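Local structure of hypoxanthine-guanine phosphoribosyltransferase (Thermus thermophilus, 3ACC) at residues G10-S15 with E150-Y155; E102-T107 with L132-R137; T110-L115 with V140-H145. The protein probably catalyses the magnesium-dependent transfer of phosphoribosyl groups to hypoxanthine and guanine, making IMP and GMP in purine salvage. One frame throughout, in Å; residues are numbered along the deposited sequence.

The three contacts show how a phosphoribosyltransferase assembles one nucleotide pocket from pieces distant in sequence that share the work of holding GMP. Interaction 1 brings Tyr-155 to the base, interaction 2 holds base, ribose and phosphate, and interaction 3 brings Thr-110, at the start of helix 109-120, to the phosphate. The guanine is sandwiched between Tyr-155 of interaction 1 and Ile-104 of interaction 2. Those two contacts, with centres about 11 Å apart, also meet directly: Ile-151 N probably bonds Ser-133 O at 2.9 Å. Interaction 2 joins interaction 3, about 10 Å away between centres, where Thr-107 O approaches Val-140 N at 3.2 Å. Interactions 1 and 3 do not touch.

Interaction 1 of 3, residues G10-S15 with E150-Y155; sequences GPVQIS and EIEDAY. With 5GP (guanosine-5'-monophosphate), chain B.
The carboxylate of Glu-152 lies against the pyrrolidine ring of Pro-11, with OE2 3.5 Å from Pro-11 CB and OE1 3.7 Å from Pro-11 CG; farther along the same loop, the ring of Tyr-155 receives the nucleotide on one face, guanine N1 sitting 3.5 Å above its centre. The rest of the contact is apolar. Val-12 acts through both of its methyl branches. With CG1 anti to the backbone N (chi1 179°), that branch meets Ile-151 CG2 at 4.1 Å, the two side chains crossing at about a right angle. The other branch, CG2, rests 3.9 Å from Ala-154 CB and equally near Glu-152 CG, running past the glutamate in the opposite direction. Ala-154 CB also supports Pro-11 CG at 3.8 Å. Several polar groups find their partners outside the contact: Gln-13 OE1 bonds Thr-174, Val-12 O bonds Ser-175, and Tyr-155 OH bonds the carbonyl of Asp-162. This tie between the loop before helix 16-33 and the base-binding loop after strand 146-150 therefore rests on van der Waals fit, while directional bonds anchor its two halves separately, one to strand 174-175 and the other beside the purine.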
loop_
_atom_site.group_PDB
_atom_site.type_symbol
_atom_site.label_atom_id
_atom_site.label_comp_id
_atom_site.label_asym_id
_atom_site.label_seq_id
_atom_site.Cartn_x
_atom_site.Cartn_y
_atom_site.Cartn_z
ATOM N N GLY A 10 15.460 -6.897 -19.196
ATOM C CA GLY A 10 14.317 -7.214 -20.034
ATOM C C GLY A 10 13.970 -6.082 -20.982
ATOM O O GLY A 10 14.532 -4.991 -20.877
ATOM N N PRO A 11 13.029 -6.300 -21.911
ATOM C CA PRO A 11 12.629 -5.273 -22.876
ATOM C C PRO A 11 11.774 -4.130 -22.335
ATOM O O PRO A 11 11.650 -3.099 -22.988
ATOM C CB PRO A 11 11.904 -6.080 -23.949
ATOM C CG PRO A 11 11.245 -7.151 -23.148
ATOM C CD PRO A 11 12.337 -7.572 -22.186
ATOM N N VAL A 12 11.190 -4.305 -21.150
ATOM C CA VAL A 12 10.334 -3.278 -20.556
ATOM C C VAL A 12 11.004 -2.529 -19.404
ATOM O O VAL A 12 11.449 -3.133 -18.427
ATOM C CB VAL A 12 9.010 -3.892 -20.044
ATOM C CG1 VAL A 12 8.139 -2.813 -19.414
ATOM C CG2 VAL A 12 8.269 -4.551 -21.196
ATOM N N GLN A 13 11.067 -1.206 -19.531
ATOM C CA GLN A 13 11.681 -0.355 -18.520
ATOM C C GLN A 13 10.865 0.933 -18.421
ATOM O O GLN A 13 10.612 1.600 -19.428
ATOM C CB GLN A 13 13.123 -0.001 -18.920
ATOM C CG GLN A 13 14.013 -1.166 -19.373
ATOM C CD GLN A 13 14.466 -2.069 -18.237
ATOM O OE1 GLN A 13 14.561 -1.638 -17.084
ATOM N NE2 GLN A 13 14.777 -3.325 -18.562
ATOM N N ILE A 14 10.442 1.285 -17.212
ATOM C CA ILE A 14 9.667 2.509 -17.025
ATOM C C ILE A 14 10.148 3.177 -15.743
ATOM O O ILE A 14 10.071 2.594 -14.662
ATOM C CB ILE A 14 8.152 2.208 -16.939
ATOM C CG1 ILE A 14 7.752 1.249 -18.066
ATOM C CG2 ILE A 14 7.354 3.498 -17.077
ATOM C CD1 ILE A 14 6.287 0.879 -18.082
ATOM N N SER A 15 10.649 4.401 -15.878
ATOM C CA SER A 15 11.193 5.148 -14.748
ATOM C C SER A 15 10.182 5.616 -13.709
ATOM O O SER A 15 8.992 5.771 -13.991
ATOM C CB SER A 15 11.962 6.363 -15.259
ATOM O OG SER A 15 11.066 7.363 -15.716
ATOM N N GLU A 150 0.455 0.327 -21.710
ATOM C CA GLU A 150 0.213 -0.943 -22.383
ATOM C C GLU A 150 1.631 -1.362 -22.779
ATOM O O GLU A 150 2.384 -0.551 -23.322
ATOM C CB GLU A 150 -0.653 -0.742 -23.631
ATOM C CG GLU A 150 -0.821 -1.995 -24.486
ATOM C CD GLU A 150 -1.671 -1.741 -25.715
ATOM O OE1 GLU A 150 -2.912 -1.653 -25.585
ATOM O OE2 GLU A 150 -1.094 -1.615 -26.811
ATOM N N ILE A 151 2.002 -2.605 -22.495
ATOM C CA ILE A 151 3.354 -3.073 -22.801
ATOM C C ILE A 151 3.397 -4.385 -23.579
ATOM O O ILE A 151 2.394 -5.101 -23.689
ATOM C CB ILE A 151 4.171 -3.287 -21.504
ATOM C CG1 ILE A 151 3.479 -4.344 -20.635
ATOM C CG2 ILE A 151 4.319 -1.959 -20.744
ATOM C CD1 ILE A 151 4.222 -4.709 -19.371
ATOM N N GLU A 152 4.574 -4.694 -24.114
ATOM C CA GLU A 152 4.767 -5.933 -24.851
ATOM C C GLU A 152 4.822 -7.066 -23.838
ATOM O O GLU A 152 4.887 -6.832 -22.629
ATOM C CB GLU A 152 6.075 -5.897 -25.646
ATOM C CG GLU A 152 7.326 -5.725 -24.794
ATOM C CD GLU A 152 8.605 -5.838 -25.612
ATOM O OE1 GLU A 152 8.938 -6.961 -26.059
ATOM O OE2 GLU A 152 9.271 -4.798 -25.815
ATOM N N ASP A 153 4.805 -8.297 -24.334
ATOM C CA ASP A 153 4.854 -9.454 -23.460
ATOM C C ASP A 153 6.225 -9.615 -22.807
ATOM O O ASP A 153 7.234 -9.807 -23.492
ATOM C CB ASP A 153 4.496 -10.713 -24.248
ATOM C CG ASP A 153 4.561 -11.960 -23.403
ATOM O OD1 ASP A 153 4.394 -11.847 -22.172
ATOM O OD2 ASP A 153 4.765 -13.051 -23.969
ATOM N N ALA A 154 6.255 -9.527 -21.480
ATOM C CA ALA A 154 7.496 -9.670 -20.724
ATOM C C ALA A 154 7.172 -9.777 -19.243
ATOM O O ALA A 154 6.125 -9.308 -18.799
ATOM C CB ALA A 154 8.403 -8.464 -20.970
ATOM N N TYR A 155 8.051 -10.405 -18.473
ATOM C CA TYR A 155 7.804 -10.506 -17.045
ATOM C C TYR A 155 8.455 -9.308 -16.377
ATOM O O TYR A 155 9.681 -9.222 -16.277
ATOM C CB TYR A 155 8.361 -11.803 -16.457
ATOM C CG TYR A 155 7.947 -12.005 -15.010
ATOM C CD1 TYR A 155 8.653 -11.401 -13.966
ATOM C CD2 TYR A 155 6.822 -12.760 -14.688
ATOM C CE1 TYR A 155 8.245 -11.542 -12.641
ATOM C CE2 TYR A 155 6.401 -12.906 -13.366
ATOM C CZ TYR A 155 7.118 -12.294 -12.349
ATOM O OH TYR A 155 6.696 -12.423 -11.044
HETATM P P 5GP B . -3.722 -12.621 -15.132
HETATM O O1P 5GP B . -3.225 -13.609 -16.110
HETATM O O2P 5GP B . -4.918 -13.272 -14.291
HETATM O O3P 5GP B . -4.263 -11.316 -15.900
HETATM O "O5'" 5GP B . -2.483 -12.197 -14.174
HETATM C "C5'" 5GP B . -2.996 -11.808 -12.904
HETATM C "C4'" 5GP B . -1.840 -11.580 -11.926
HETATM O "O4'" 5GP B . -0.625 -12.246 -12.397
HETATM C "C3'" 5GP B . -1.470 -10.088 -11.861
HETATM O "O3'" 5GP B . -2.330 -9.388 -10.962
HETATM C "C2'" 5GP B . -0.033 -10.150 -11.344
HETATM O "O2'" 5GP B . 0.018 -10.270 -9.915
HETATM C "C1'" 5GP B . 0.522 -11.416 -12.033
HETATM N N9 5GP B . 1.374 -11.042 -13.175
HETATM C C8 5GP B . 1.071 -11.118 -14.514
HETATM N N7 5GP B . 2.082 -10.688 -15.225
HETATM C C5 5GP B . 3.083 -10.315 -14.393
HETATM C C6 5GP B . 4.403 -9.778 -14.567
HETATM O O6 5GP B . 4.850 -9.555 -15.682
HETATM N N1 5GP B . 5.155 -9.515 -13.447
HETATM C C2 5GP B . 4.653 -9.764 -12.185
HETATM N N2 5GP B . 5.417 -9.493 -11.080
HETATM N N3 5GP B . 3.435 -10.257 -12.020
HETATM C C4 5GP B . 2.637 -10.542 -13.072
#

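Interaction 2 of 3, residues E102-T107 with L132-R137; sequences EDIVDT and LSKPSR. With 5GP (guanosine-5'-monophosphate), chain B.
Lys-134 NZ is the atom on which several groups converge: it donates to guanine N7 and O6, both at 3.0 Å, bonds the carbonyl of Ala-154, and forms a longer salt bridge with Asp-106 OD1 at 3.5 Å. A bend at chi3 (-66°) carries the ammonium to the base, and CE passes 3.6 Å from Ile-104 CD1. Purine recognition is thereby coupled to a second ion pair, because Asp-106 is held side-on by Arg-137. Arg-137 NE meets Asp-106 OD1 and Arg-137 NH2 meets Asp-106 OD2, each at 2.9 Å from the syn side but somewhat out of the carboxylate plane; the carboxylate and guanidinium planes are only 17° apart. Two nearly straight bonds should fix the rotation of the aspartate. A water bridges OD2 to the lysine, weakly at the lysine end.

Segment 102-107 is part of the phosphoribosyl-binding (PRPP) motif of this family. Asp-103 accepts the ribose hydroxyls, O3' on OD1 at 2.7 Å and O2' on OD2, while the backbone N atoms of Asp-106 and Thr-107 hold the phosphate. Ile-104 CG2 lies against the guanine at C4 and C5.

Parallel bridges pair Ile-104 with Leu-132 and Val-105 with Ser-133, held by Leu-132 N to Asp-103 O, Val-105 N to Leu-132 O and Lys-134 N to Val-105 O. Strand 104-105 forms one edge of the parallel sheet within this chain, strand 132-133 separates it from strand 146-150, and helix 109-120 follows just beyond the phosphate loop.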
loop_
_atom_site.group_PDB
_atom_site.type_symbol
_atom_site.label_atom_id
_atom_site.label_comp_id
_atom_site.label_asym_id
_atom_site.label_seq_id
_atom_site.Cartn_x
_atom_site.Cartn_y
_atom_site.Cartn_z
ATOM N N GLU A 102 -5.630 -2.570 -9.860
ATOM C CA GLU A 102 -4.812 -3.731 -10.167
ATOM C C GLU A 102 -3.381 -3.355 -10.561
ATOM O O GLU A 102 -3.114 -2.210 -10.942
ATOM C CB GLU A 102 -5.479 -4.492 -11.315
ATOM C CG GLU A 102 -4.843 -5.806 -11.622
ATOM C CD GLU A 102 -5.043 -6.796 -10.507
ATOM O OE1 GLU A 102 -6.162 -7.341 -10.395
ATOM O OE2 GLU A 102 -4.087 -7.015 -9.740
ATOM N N ASP A 103 -2.461 -4.315 -10.474
ATOM C CA ASP A 103 -1.078 -4.047 -10.857
ATOM C C ASP A 103 -0.881 -4.214 -12.364
ATOM O O ASP A 103 -0.501 -3.273 -13.060
ATOM C CB ASP A 103 -0.100 -4.948 -10.082
ATOM C CG ASP A 103 -0.444 -6.429 -10.162
ATOM O OD1 ASP A 103 -1.485 -6.790 -10.748
ATOM O OD2 ASP A 103 0.340 -7.243 -9.622
ATOM N N ILE A 104 -1.151 -5.407 -12.875
ATOM C CA ILE A 104 -0.988 -5.653 -14.298
ATOM C C ILE A 104 -1.960 -6.716 -14.788
ATOM O O ILE A 104 -2.229 -7.691 -14.089
ATOM C CB ILE A 104 0.465 -6.085 -14.613
ATOM C CG1 ILE A 104 0.604 -6.415 -16.101
ATOM C CG2 ILE A 104 0.865 -7.273 -13.740
ATOM C CD1 ILE A 104 2.045 -6.602 -16.538
ATOM N N VAL A 105 -2.504 -6.506 -15.982
ATOM C CA VAL A 105 -3.437 -7.452 -16.575
ATOM C C VAL A 105 -2.689 -8.288 -17.607
ATOM O O VAL A 105 -2.206 -7.766 -18.613
ATOM C CB VAL A 105 -4.611 -6.723 -17.252
ATOM C CG1 VAL A 105 -5.561 -7.741 -17.909
ATOM C CG2 VAL A 105 -5.353 -5.868 -16.212
ATOM N N ASP A 106 -2.587 -9.587 -17.342
ATOM C CA ASP A 106 -1.884 -10.508 -18.230
ATOM C C ASP A 106 -2.894 -11.260 -19.101
ATOM O O ASP A 106 -3.317 -10.750 -20.143
ATOM C CB ASP A 106 -1.043 -11.469 -17.383
ATOM C CG ASP A 106 -0.085 -12.305 -18.209
ATOM O OD1 ASP A 106 0.262 -11.902 -19.341
ATOM O OD2 ASP A 106 0.340 -13.364 -17.708
ATOM N N THR A 107 -3.292 -12.459 -18.687
ATOM C CA THR A 107 -4.270 -13.214 -19.470
ATOM C C THR A 107 -5.656 -12.613 -19.246
ATOM O O THR A 107 -6.545 -12.755 -20.087
ATOM C CB THR A 107 -4.321 -14.707 -19.066
ATOM O OG1 THR A 107 -4.787 -14.825 -17.716
ATOM C CG2 THR A 107 -2.938 -15.346 -19.194
ATOM N N LEU A 132 -0.442 -1.623 -15.513
ATOM C CA LEU A 132 0.032 -2.205 -16.761
ATOM C C LEU A 132 -0.902 -3.227 -17.405
ATOM O O LEU A 132 -1.784 -3.791 -16.750
ATOM C CB LEU A 132 1.379 -2.883 -16.512
ATOM C CG LEU A 132 2.477 -2.030 -15.867
ATOM C CD1 LEU A 132 3.611 -2.933 -15.389
ATOM C CD2 LEU A 132 2.978 -1.001 -16.873
ATOM N N SER A 133 -0.679 -3.472 -18.694
ATOM C CA SER A 133 -1.461 -4.448 -19.446
ATOM C C SER A 133 -0.654 -5.036 -20.611
ATOM O O SER A 133 -0.009 -4.306 -21.370
ATOM C CB SER A 133 -2.746 -3.807 -19.976
ATOM O OG SER A 133 -3.512 -4.747 -20.711
ATOM N N LYS A 134 -0.678 -6.361 -20.727
ATOM C CA LYS A 134 0.021 -7.073 -21.799
ATOM C C LYS A 134 -1.060 -7.732 -22.665
ATOM O O LYS A 134 -1.251 -8.945 -22.626
ATOM C CB LYS A 134 0.964 -8.132 -21.204
ATOM C CG LYS A 134 2.070 -7.545 -20.326
ATOM C CD LYS A 134 2.977 -8.613 -19.700
ATOM C CE LYS A 134 2.228 -9.483 -18.690
ATOM N NZ LYS A 134 3.143 -10.441 -18.000
ATOM N N PRO A 135 -1.772 -6.930 -23.470
ATOM C CA PRO A 135 -2.845 -7.416 -24.343
ATOM C C PRO A 135 -2.528 -8.560 -25.306
ATOM O O PRO A 135 -3.442 -9.264 -25.741
ATOM C CB PRO A 135 -3.308 -6.148 -25.061
ATOM C CG PRO A 135 -2.051 -5.346 -25.157
ATOM C CD PRO A 135 -1.450 -5.522 -23.775
ATOM N N SER A 136 -1.255 -8.764 -25.636
ATOM C CA SER A 136 -0.906 -9.851 -26.548
ATOM C C SER A 136 -1.105 -11.189 -25.854
ATOM O O SER A 136 -1.191 -12.230 -26.501
ATOM C CB SER A 136 0.547 -9.723 -27.033
ATOM O OG SER A 136 1.479 -9.792 -25.972
ATOM N N ARG A 137 -1.194 -11.139 -24.529
ATOM C CA ARG A 137 -1.374 -12.324 -23.700
ATOM C C ARG A 137 -2.834 -12.523 -23.286
ATOM O O ARG A 137 -3.176 -13.527 -22.664
ATOM C CB ARG A 137 -0.508 -12.189 -22.443
ATOM C CG ARG A 137 0.994 -12.280 -22.694
ATOM C CD ARG A 137 1.484 -13.697 -22.436
ATOM N NE ARG A 137 1.159 -14.114 -21.072
ATOM C CZ ARG A 137 1.355 -15.336 -20.588
ATOM N NH1 ARG A 137 1.877 -16.283 -21.357
ATOM N NH2 ARG A 137 1.025 -15.614 -19.332
HETATM P P 5GP B . -3.722 -12.621 -15.132
HETATM O O1P 5GP B . -3.225 -13.609 -16.110
HETATM O O2P 5GP B . -4.918 -13.272 -14.291
HETATM O O3P 5GP B . -4.263 -11.316 -15.900
HETATM O "O5'" 5GP B . -2.483 -12.197 -14.174
HETATM C "C5'" 5GP B . -2.996 -11.808 -12.904
HETATM C "C4'" 5GP B . -1.840 -11.580 -11.926
HETATM O "O4'" 5GP B . -0.625 -12.246 -12.397
HETATM C "C3'" 5GP B . -1.470 -10.088 -11.861
HETATM O "O3'" 5GP B . -2.330 -9.388 -10.962
HETATM C "C2'" 5GP B . -0.033 -10.150 -11.344
HETATM O "O2'" 5GP B . 0.018 -10.270 -9.915
HETATM C "C1'" 5GP B . 0.522 -11.416 -12.033
HETATM N N9 5GP B . 1.374 -11.042 -13.175
HETATM C C8 5GP B . 1.071 -11.118 -14.514
HETATM N N7 5GP B . 2.082 -10.688 -15.225
HETATM C C5 5GP B . 3.083 -10.315 -14.393
HETATM C C6 5GP B . 4.403 -9.778 -14.567
HETATM O O6 5GP B . 4.850 -9.555 -15.682
HETATM N N1 5GP B . 5.155 -9.515 -13.447
HETATM C C2 5GP B . 4.653 -9.764 -12.185
HETATM N N2 5GP B . 5.417 -9.493 -11.080
HETATM N N3 5GP B . 3.435 -10.257 -12.020
HETATM C C4 5GP B . 2.637 -10.542 -13.072
HETATM O O HOH W 1 3.263 -13.221 -16.642
#

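Interaction 3 of 3, residues T110-L115 with V140-H145; sequences TLSYLL and VEVPIH. With 5GP (guanosine-5'-monophosphate), chain B.
Ser-112 and Val-142 form the centre of this contact, in which the helix that follows the phosphate-binding loop of the type I phosphoribosyltransferase fold packs on an extended connection. Val-142 CG1 settles on the backbone of the helix, 3.8 Å from Ser-112 CA, and lies as near to the CB of that serine. The other methyl, CG2, turns to Leu-111 and meets its CD2 at 3.9 Å. The chi1 of Val-142, -75°, puts CG1 beside the backbone N, toward Ser-112, and CG2 between N and the carbonyl carbon, toward Leu-111. At one end, Val-140 CG1 comes to 3.7 Å from Ser-112 OG. At the other, one helical turn beyond Leu-111, the CD1 of Leu-115 and the CD of Pro-143 meet tip to tip, also at 3.7 Å.

A second shell places these groups. Val-105 of strand 104-105 touches Leu-111 and Val-142, whereas Val-126 and Val-128 of strand 125-130 back Leu-115. A backbone bond ties Val-140 to Thr-107, joining the connection to the phosphate loop. The same helix presents Thr-110 to GMP, away from the packed face, and its N-terminal end would probably favour the phosphate charge. There Thr-110 donates twice to one oxygen: its backbone N reaches O2P at 2.8 Å with an angle of 159°, and OG1 reaches O2P at 2.7 Å.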
loop_
_atom_site.group_PDB
_atom_site.type_symbol
_atom_site.label_atom_id
_atom_site.label_comp_id
_atom_site.label_asym_id
_atom_site.label_seq_id
_atom_site.Cartn_x
_atom_site.Cartn_y
_atom_site.Cartn_z
ATOM N N THR A 110 -7.658 -13.558 -13.774
ATOM C CA THR A 110 -7.863 -13.080 -12.409
ATOM C C THR A 110 -8.852 -11.919 -12.331
ATOM O O THR A 110 -9.791 -11.950 -11.538
ATOM C CB THR A 110 -6.536 -12.644 -11.765
ATOM O OG1 THR A 110 -5.639 -13.759 -11.716
ATOM C CG2 THR A 110 -6.774 -12.139 -10.352
ATOM N N LEU A 111 -8.649 -10.899 -13.157
ATOM C CA LEU A 111 -9.540 -9.750 -13.154
ATOM C C LEU A 111 -10.955 -10.163 -13.541
ATOM O O LEU A 111 -11.927 -9.609 -13.033
ATOM C CB LEU A 111 -9.033 -8.673 -14.116
ATOM C CG LEU A 111 -9.892 -7.408 -14.197
ATOM C CD1 LEU A 111 -10.083 -6.811 -12.804
ATOM C CD2 LEU A 111 -9.220 -6.401 -15.122
ATOM N N SER A 112 -11.067 -11.138 -14.440
ATOM C CA SER A 112 -12.376 -11.617 -14.881
ATOM C C SER A 112 -13.149 -12.223 -13.711
ATOM O O SER A 112 -14.344 -11.960 -13.546
ATOM C CB SER A 112 -12.222 -12.670 -15.976
ATOM O OG SER A 112 -13.492 -13.091 -16.440
ATOM N N TYR A 113 -12.468 -13.043 -12.913
ATOM C CA TYR A 113 -13.102 -13.668 -11.751
ATOM C C TYR A 113 -13.510 -12.612 -10.735
ATOM O O TYR A 113 -14.618 -12.640 -10.214
ATOM C CB TYR A 113 -12.157 -14.666 -11.075
ATOM C CG TYR A 113 -12.034 -16.003 -11.774
ATOM C CD1 TYR A 113 -13.165 -16.673 -12.246
ATOM C CD2 TYR A 113 -10.794 -16.625 -11.917
ATOM C CE1 TYR A 113 -13.063 -17.930 -12.841
ATOM C CE2 TYR A 113 -10.681 -17.882 -12.508
ATOM C CZ TYR A 113 -11.819 -18.529 -12.969
ATOM O OH TYR A 113 -11.713 -19.772 -13.553
ATOM N N LEU A 114 -12.607 -11.676 -10.466
ATOM C CA LEU A 114 -12.865 -10.612 -9.506
ATOM C C LEU A 114 -14.068 -9.754 -9.883
ATOM O O LEU A 114 -14.906 -9.438 -9.032
ATOM C CB LEU A 114 -11.624 -9.734 -9.356
ATOM C CG LEU A 114 -11.747 -8.528 -8.424
ATOM C CD1 LEU A 114 -12.280 -8.972 -7.055
ATOM C CD2 LEU A 114 -10.376 -7.861 -8.295
ATOM N N LEU A 115 -14.160 -9.372 -11.153
ATOM C CA LEU A 115 -15.287 -8.560 -11.597
ATOM C C LEU A 115 -16.605 -9.311 -11.402
ATOM O O LEU A 115 -17.596 -8.721 -10.978
ATOM C CB LEU A 115 -15.109 -8.157 -13.064
ATOM C CG LEU A 115 -13.925 -7.217 -13.330
ATOM C CD1 LEU A 115 -13.799 -6.942 -14.818
ATOM C CD2 LEU A 115 -14.124 -5.909 -12.556
ATOM N N VAL A 140 -9.032 -13.522 -22.008
ATOM C CA VAL A 140 -10.382 -13.166 -21.607
ATOM C C VAL A 140 -10.470 -11.648 -21.652
ATOM O O VAL A 140 -9.727 -10.957 -20.959
ATOM C CB VAL A 140 -10.694 -13.635 -20.172
ATOM C CG1 VAL A 140 -12.158 -13.375 -19.854
ATOM C CG2 VAL A 140 -10.371 -15.111 -20.025
ATOM N N GLU A 141 -11.378 -11.133 -22.468
ATOM C CA GLU A 141 -11.538 -9.694 -22.610
ATOM C C GLU A 141 -12.110 -9.046 -21.354
ATOM O O GLU A 141 -13.267 -9.273 -20.994
ATOM C CB GLU A 141 -12.439 -9.388 -23.811
ATOM C CG GLU A 141 -12.403 -7.941 -24.263
ATOM C CD GLU A 141 -10.987 -7.448 -24.516
ATOM O OE1 GLU A 141 -10.203 -8.182 -25.156
ATOM O OE2 GLU A 141 -10.664 -6.324 -24.081
ATOM N N VAL A 142 -11.283 -8.248 -20.687
ATOM C CA VAL A 142 -11.693 -7.544 -19.479
ATOM C C VAL A 142 -11.467 -6.048 -19.660
ATOM O O VAL A 142 -10.551 -5.619 -20.363
ATOM C CB VAL A 142 -10.922 -8.039 -18.243
ATOM C CG1 VAL A 142 -11.461 -9.403 -17.810
ATOM C CG2 VAL A 142 -9.440 -8.132 -18.558
ATOM N N PRO A 143 -12.311 -5.229 -19.029
ATOM C CA PRO A 143 -12.169 -3.781 -19.155
ATOM C C PRO A 143 -11.106 -3.127 -18.288
ATOM O O PRO A 143 -10.865 -3.540 -17.152
ATOM C CB PRO A 143 -13.565 -3.275 -18.805
ATOM C CG PRO A 143 -13.993 -4.242 -17.727
ATOM C CD PRO A 143 -13.530 -5.587 -18.274
ATOM N N ILE A 144 -10.455 -2.114 -18.853
ATOM C CA ILE A 144 -9.472 -1.331 -18.125
ATOM C C ILE A 144 -9.790 0.113 -18.491
ATOM O O ILE A 144 -9.420 0.584 -19.561
ATOM C CB ILE A 144 -8.023 -1.646 -18.535
ATOM C CG1 ILE A 144 -7.732 -3.137 -18.360
ATOM C CG2 ILE A 144 -7.069 -0.841 -17.656
ATOM C CD1 ILE A 144 -6.274 -3.491 -18.551
ATOM N N HIS A 145 -10.487 0.814 -17.604
ATOM C CA HIS A 145 -10.871 2.194 -17.878
ATOM C C HIS A 145 -9.765 3.207 -17.619
ATOM O O HIS A 145 -9.771 4.297 -18.183
ATOM C CB HIS A 145 -12.100 2.565 -17.046
ATOM C CG HIS A 145 -13.213 1.571 -17.148
ATOM N ND1 HIS A 145 -13.174 0.345 -16.521
ATOM C CD2 HIS A 145 -14.382 1.608 -17.832
ATOM C CE1 HIS A 145 -14.270 -0.332 -16.815
ATOM N NE2 HIS A 145 -15.019 0.412 -17.610
HETATM P P 5GP B . -3.722 -12.621 -15.132
HETATM O O1P 5GP B . -3.225 -13.609 -16.110
HETATM O O2P 5GP B . -4.918 -13.272 -14.291
HETATM O O3P 5GP B . -4.263 -11.316 -15.900
HETATM O "O5'" 5GP B . -2.483 -12.197 -14.174
HETATM C "C5'" 5GP B . -2.996 -11.808 -12.904
HETATM C "C4'" 5GP B . -1.840 -11.580 -11.926
HETATM O "O4'" 5GP B . -0.625 -12.246 -12.397
HETATM C "C3'" 5GP B . -1.470 -10.088 -11.861
HETATM O "O3'" 5GP B . -2.330 -9.388 -10.962
HETATM C "C2'" 5GP B . -0.033 -10.150 -11.344
HETATM O "O2'" 5GP B . 0.018 -10.270 -9.915
HETATM C "C1'" 5GP B . 0.522 -11.416 -12.033
HETATM N N9 5GP B . 1.374 -11.042 -13.175
HETATM C C8 5GP B . 1.071 -11.118 -14.514
HETATM N N7 5GP B . 2.082 -10.688 -15.225
HETATM C C5 5GP B . 3.083 -10.315 -14.393
HETATM C C6 5GP B . 4.403 -9.778 -14.567
HETATM O O6 5GP B . 4.850 -9.555 -15.682
HETATM N N1 5GP B . 5.155 -9.515 -13.447
HETATM C C2 5GP B . 4.653 -9.764 -12.185
HETATM N N2 5GP B . 5.417 -9.493 -11.080
HETATM N N3 5GP B . 3.435 -10.257 -12.020
HETATM C C4 5GP B . 2.637 -10.542 -13.072
#